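Local coordinates for protein D-mandelate dehydrogenase (Rhodotorula graminis, PDB 2W2K) that binds NAD(+) and, as a member of the D-2-hydroxyacid dehydrogenase family, probably interconverts D-mandelate and the corresponding 2-keto acid, at residues Arg110-Thr115 / Glu317-Thr322; Glu209-Leu214 / Ala218-Cys223. All blocks are in the same frame, centred on the assembly; numbering follows the deposited sequence.

Contact 1 of 2, residues Arg110-Thr115 / Glu317-Thr322; sequences RGAGDT and ERLTMT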
loop_
_atom_site.group_PDB
_atom_site.type_symbol
_atom_site.label_atom_id
_atom_site.label_comp_id
_atom_site.label_asym_id
_atom_site.label_seq_id
_atom_site.Cartn_x
_atom_site.Cartn_y
_atom_site.Cartn_z
ATOM N N ARG B 110 -1.085 24.124 -7.337
ATOM C CA ARG B 110 -0.058 23.136 -7.753
ATOM C C ARG B 110 0.951 22.768 -6.640
ATOM O O ARG B 110 1.557 23.657 -5.977
ATOM C CB ARG B 110 0.676 23.623 -9.031
ATOM C CG ARG B 110 1.842 22.729 -9.494
ATOM C CD ARG B 110 2.650 23.347 -10.667
ATOM N NE ARG B 110 3.080 24.725 -10.413
ATOM C CZ ARG B 110 4.116 25.086 -9.653
ATOM N NH1 ARG B 110 4.869 24.176 -9.030
ATOM N NH2 ARG B 110 4.385 26.369 -9.483
ATOM N N GLY B 111 1.133 21.454 -6.451
ATOM C CA GLY B 111 2.080 20.908 -5.481
ATOM C C GLY B 111 1.473 20.480 -4.161
ATOM O O GLY B 111 2.061 19.664 -3.458
ATOM N N ALA B 112 0.307 21.044 -3.793
ATOM C CA ALA B 112 -0.287 20.787 -2.447
ATOM C C ALA B 112 -0.549 19.309 -2.165
ATOM O O ALA B 112 -0.404 18.862 -1.024
ATOM C CB ALA B 112 -1.607 21.594 -2.242
ATOM N N GLY B 113 -0.986 18.578 -3.191
ATOM C CA GLY B 113 -1.325 17.142 -3.055
ATOM C C GLY B 113 -0.261 16.149 -3.544
ATOM O O GLY B 113 -0.588 14.979 -3.779
ATOM N N ASP B 114 0.998 16.584 -3.718
ATOM C CA ASP B 114 2.070 15.662 -4.229
ATOM C C ASP B 114 2.289 14.434 -3.321
ATOM O O ASP B 114 2.408 13.301 -3.806
ATOM C CB ASP B 114 3.428 16.376 -4.424
ATOM C CG ASP B 114 3.459 17.346 -5.636
ATOM O OD1 ASP B 114 2.444 17.511 -6.339
ATOM O OD2 ASP B 114 4.530 17.976 -5.867
ATOM N N THR B 115 2.325 14.645 -2.005
ATOM C CA THR B 115 2.545 13.521 -1.070
ATOM C C THR B 115 1.342 12.545 -1.100
ATOM O O THR B 115 1.525 11.321 -1.236
ATOM C CB THR B 115 2.821 14.034 0.374
ATOM O OG1 THR B 115 4.092 14.727 0.390
ATOM C CG2 THR B 115 2.831 12.857 1.416
ATOM N N GLU B 317 -5.844 25.879 1.515
ATOM C CA GLU B 317 -6.206 27.115 2.247
ATOM C C GLU B 317 -5.033 28.100 2.351
ATOM O O GLU B 317 -5.220 29.302 2.100
ATOM C CB GLU B 317 -6.791 26.770 3.643
ATOM C CG GLU B 317 -8.154 26.044 3.522
ATOM C CD GLU B 317 -8.958 25.929 4.830
ATOM O OE1 GLU B 317 -8.473 26.360 5.906
ATOM O OE2 GLU B 317 -10.095 25.382 4.752
ATOM N N ARG B 318 -3.828 27.613 2.695
ATOM C CA ARG B 318 -2.636 28.508 2.768
ATOM C C ARG B 318 -2.285 29.152 1.410
ATOM O O ARG B 318 -2.046 30.364 1.344
ATOM C CB ARG B 318 -1.388 27.781 3.334
ATOM C CG ARG B 318 -0.169 28.751 3.614
ATOM C CD ARG B 318 1.120 27.965 3.967
ATOM N NE ARG B 318 1.739 27.349 2.784
ATOM C CZ ARG B 318 2.561 27.975 1.934
ATOM N NH1 ARG B 318 2.886 29.262 2.102
ATOM N NH2 ARG B 318 3.069 27.314 0.903
ATOM N N LEU B 319 -2.256 28.358 0.328
ATOM C CA LEU B 319 -1.882 28.888 -1.003
ATOM C C LEU B 319 -2.906 29.910 -1.543
ATOM O O LEU B 319 -2.521 30.993 -2.016
ATOM C CB LEU B 319 -1.639 27.738 -2.018
ATOM C CG LEU B 319 -0.310 26.957 -1.865
ATOM C CD1 LEU B 319 -0.345 25.729 -2.798
ATOM C CD2 LEU B 319 0.901 27.852 -2.173
ATOM N N THR B 320 -4.193 29.580 -1.470
ATOM C CA THR B 320 -5.241 30.514 -1.973
ATOM C C THR B 320 -5.196 31.878 -1.263
ATOM O O THR B 320 -5.194 32.930 -1.930
ATOM C CB THR B 320 -6.674 29.910 -1.932
ATOM O OG1 THR B 320 -6.993 29.450 -0.601
ATOM C CG2 THR B 320 -6.818 28.735 -2.973
ATOM N N MET B 321 -5.157 31.864 0.079
ATOM C CA MET B 321 -5.137 33.114 0.872
ATOM C C MET B 321 -3.848 33.919 0.644
ATOM O O MET B 321 -3.906 35.137 0.413
ATOM C CB MET B 321 -5.333 32.827 2.371
ATOM C CG MET B 321 -6.738 32.305 2.762
ATOM S SD MET B 321 -6.985 32.225 4.571
ATOM C CE MET B 321 -7.118 30.464 4.860
ATOM N N THR B 322 -2.691 33.237 0.697
ATOM C CA THR B 322 -1.378 33.872 0.495
ATOM C C THR B 322 -1.188 34.460 -0.905
ATOM O O THR B 322 -0.645 35.564 -1.052
ATOM C CB THR B 322 -0.190 32.883 0.868
ATOM O OG1 THR B 322 -0.337 32.442 2.233
ATOM C CG2 THR B 322 1.174 33.552 0.692
#
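Leu-319 meets Arg-110 and Ala-112 because its side chain is stretched out: with chi2 at 171°, CD1 stands anti to CA and becomes the methyl that reaches for the 110-115 loop. Its CG, at chi1 -75°, lies beside the backbone N, which sends the branch off the side of helix 310-330. Leu-319 CD1 comes to 4.4 Å from Ala-112 CB, an apolar methyl-to-methyl touch. The same CD1 lies 4.2 Å from Arg-110 O, so the backbone carbonyl rather than the arginine side chain takes part; the bond from CA to CB of Arg-110 turns away from Leu-319, and no side-chain atom of this arginine comes closer than 6.7 Å to any atom of 317-322. No hydrogen bond crosses here, and the contact is a light van der Waals one.

What presents Ala-112 is a type I turn from Gly-111 to Asp-114, closed by Asp-114 N on Gly-111 O at 3.3 Å. Gly-111 has a positive phi of 99°, where a CB would jam against Arg-110 O.

Beyond the turn, Gly-113 occupies the N-cap of helix 114-130, and Asp-114 leans on Ala-173 and Ile-174, two NAD(+)-binding residues. Ala-112 also touches Glu-315 and Phe-316 of helix 310-330, whose Met-321 packs on helix 17-26; the loop itself follows strand 105-107, outermost within this chain of the five-stranded parallel sheet.

Contact 2 of 2, residues Glu209-Leu214 / Ala218-Cys223; sequences ERVDSL and ARRSDC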
loop_
_atom_site.group_PDB
_atom_site.type_symbol
_atom_site.label_atom_id
_atom_site.label_comp_id
_atom_site.label_asym_id
_atom_site.label_seq_id
_atom_site.Cartn_x
_atom_site.Cartn_y
_atom_site.Cartn_z
ATOM N N GLU B 209 16.000 5.021 -16.969
ATOM C CA GLU B 209 16.329 4.830 -18.394
ATOM C C GLU B 209 15.198 5.400 -19.263
ATOM O O GLU B 209 14.067 4.967 -19.131
ATOM C CB GLU B 209 16.544 3.341 -18.712
ATOM C CG GLU B 209 16.863 3.092 -20.193
ATOM C CD GLU B 209 16.816 1.616 -20.606
ATOM O OE1 GLU B 209 16.835 0.720 -19.730
ATOM O OE2 GLU B 209 16.754 1.362 -21.830
ATOM N N ARG B 210 15.500 6.376 -20.128
ATOM C CA ARG B 210 14.483 6.963 -21.029
ATOM C C ARG B 210 14.298 6.125 -22.311
ATOM O O ARG B 210 15.288 5.662 -22.919
ATOM C CB ARG B 210 14.862 8.417 -21.388
ATOM C CG ARG B 210 13.733 9.276 -22.027
ATOM C CD ARG B 210 14.229 10.677 -22.489
ATOM N NE ARG B 210 13.096 11.523 -22.896
ATOM C CZ ARG B 210 13.183 12.679 -23.554
ATOM N NH1 ARG B 210 14.366 13.174 -23.933
ATOM N NH2 ARG B 210 12.067 13.342 -23.857
ATOM N N VAL B 211 13.053 5.948 -22.736
ATOM C CA VAL B 211 12.748 5.415 -24.083
ATOM C C VAL B 211 12.046 6.457 -24.956
ATOM O O VAL B 211 11.547 7.459 -24.442
ATOM C CB VAL B 211 11.965 4.042 -24.049
ATOM C CG1 VAL B 211 12.806 2.954 -23.351
ATOM C CG2 VAL B 211 10.581 4.193 -23.377
ATOM N N ASP B 212 12.009 6.233 -26.278
ATOM C CA ASP B 212 11.507 7.253 -27.228
ATOM C C ASP B 212 10.003 7.242 -27.513
ATOM O O ASP B 212 9.441 8.277 -27.920
ATOM C CB ASP B 212 12.257 7.173 -28.572
ATOM C CG ASP B 212 13.773 7.330 -28.412
ATOM O OD1 ASP B 212 14.221 8.208 -27.636
ATOM O OD2 ASP B 212 14.508 6.559 -29.060
ATOM N N SER B 213 9.350 6.096 -27.306
ATOM C CA SER B 213 7.921 5.950 -27.643
ATOM C C SER B 213 7.085 5.212 -26.574
ATOM O O SER B 213 7.628 4.474 -25.734
ATOM C CB SER B 213 7.782 5.223 -28.981
ATOM O OG SER B 213 7.995 3.822 -28.829
ATOM N N LEU B 214 5.768 5.387 -26.634
ATOM C CA LEU B 214 4.843 4.702 -25.702
ATOM C C LEU B 214 4.776 3.175 -25.903
ATOM O O LEU B 214 4.618 2.429 -24.926
ATOM C CB LEU B 214 3.429 5.294 -25.806
ATOM C CG LEU B 214 3.246 6.727 -25.295
ATOM C CD1 LEU B 214 2.006 7.357 -25.896
ATOM C CD2 LEU B 214 3.199 6.740 -23.746
ATOM N N ALA B 218 5.565 0.445 -23.005
ATOM C CA ALA B 218 4.640 -0.688 -22.749
ATOM C C ALA B 218 5.353 -2.057 -22.722
ATOM O O ALA B 218 5.158 -2.861 -21.799
ATOM C CB ALA B 218 3.481 -0.679 -23.783
ATOM N N ARG B 219 6.206 -2.303 -23.723
ATOM C CA ARG B 219 6.894 -3.594 -23.863
ATOM C C ARG B 219 7.864 -3.893 -22.711
ATOM O O ARG B 219 8.070 -5.073 -22.351
ATOM C CB ARG B 219 7.637 -3.639 -25.213
ATOM C CG ARG B 219 8.250 -5.001 -25.543
ATOM C CD ARG B 219 8.941 -5.017 -26.920
ATOM N NE ARG B 219 9.637 -6.300 -27.092
ATOM C CZ ARG B 219 9.075 -7.442 -27.502
ATOM N NH1 ARG B 219 7.785 -7.515 -27.826
ATOM N NH2 ARG B 219 9.820 -8.533 -27.584
ATOM N N ARG B 220 8.477 -2.854 -22.157
ATOM C CA ARG B 220 9.549 -3.022 -21.132
ATOM C C ARG B 220 8.995 -3.248 -19.704
ATOM O O ARG B 220 9.738 -3.678 -18.802
ATOM C CB ARG B 220 10.513 -1.815 -21.127
ATOM C CG ARG B 220 11.360 -1.589 -22.436
ATOM C CD ARG B 220 12.523 -2.594 -22.606
ATOM N NE ARG B 220 13.517 -2.440 -21.541
ATOM C CZ ARG B 220 14.455 -1.488 -21.508
ATOM N NH1 ARG B 220 14.589 -0.603 -22.505
ATOM N NH2 ARG B 220 15.282 -1.430 -20.471
ATOM N N SER B 221 7.709 -2.966 -19.502
ATOM C CA SER B 221 7.147 -2.815 -18.130
ATOM C C SER B 221 6.518 -4.079 -17.511
ATOM O O SER B 221 5.886 -4.869 -18.212
ATOM C CB SER B 221 6.104 -1.675 -18.112
ATOM O OG SER B 221 6.655 -0.463 -18.623
ATOM N N ASP B 222 6.679 -4.236 -16.195
ATOM C CA ASP B 222 5.901 -5.211 -15.411
ATOM C C ASP B 222 4.648 -4.556 -14.802
ATOM O O ASP B 222 3.578 -5.193 -14.709
ATOM C CB ASP B 222 6.778 -5.861 -14.325
ATOM C CG ASP B 222 7.929 -6.700 -14.922
ATOM O OD1 ASP B 222 7.635 -7.699 -15.623
ATOM O OD2 ASP B 222 9.108 -6.357 -14.683
ATOM N N CYS B 223 4.778 -3.285 -14.407
ATOM C CA CYS B 223 3.613 -2.456 -14.035
ATOM C C CYS B 223 3.772 -1.047 -14.642
ATOM O O CYS B 223 4.811 -0.397 -14.444
ATOM C CB CYS B 223 3.500 -2.350 -12.500
ATOM S SG CYS B 223 1.978 -1.492 -11.871
#
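Glu-209 and Arg-220 form a two-point salt bridge over a beta-alpha-beta unit of the Rossmann-type nucleotide-binding domain, in which strand 209-210 leads through helix 214-220 to strand 223-226. The guanidinium approaches end-on, each terminal nitrogen taking its own oxygen. Arg-220 NH2 bonds Glu-209 OE1 at 2.8 Å, on the syn side but well out of the carboxylate plane, and Arg-220 NH1 bonds Glu-209 OE2 at 3.0 Å. Both oxygens lie near the guanidinium plane, but the two flat groups are turned 48° apart, and OE2 is met from above the carboxylate plane. The bridge is therefore twisted, although its second bond is fairly straight, with an N-H...O angle of 164°.

The side chains cross at about a right angle and reach each other by different means. Glu-209 is extended, its CG anti to the backbone N (chi1 179°), whereas Arg-220 folds at chi2 and chi3 to swing its charged end toward the strand. Val-211 CG1 comes to 4.1 Å from Arg-220 NH1, meeting the guanidinium obliquely, and Val-191 of the neighbouring strand 189-193 also touches this arginine.

Further out, backbone bonds hold the strand and a serine cap starts the helix. Glu-209 and Val-211 are hydrogen-bonded to strand 189-193, which holds strand 209-210, outermost within this chain, in the parallel sheet. Ser-213 is the N-cap of the helix, its OG bonded to Glu-216 N. The first helical turn is then closed by Ala-218 N, which donates to Leu-214 O at 2.9 Å, and Ala-218 CB sits 3.5 Å from that same oxygen.

Along the chain, contact 2 is nested inside the long loop that contact 1 closes: 110-115 comes first, then 209-214 and 218-223, and finally 317-322. Their centres are 32 Å apart and their nearest atoms about 17 Å, so the two never touch. Contact 1 lies where the chain leaves the five-stranded sheet for helix 114-130 and where helix 310-330 brings it back, whereas contact 2 belongs to the seven-stranded sheet of the NAD-binding domain. Helix 114-130 joins the two regions, since Val-128 and Phe-129 touch Cys-223. One contact thus draws together the outgoing and returning connections between domains, and the other is local to one crossover.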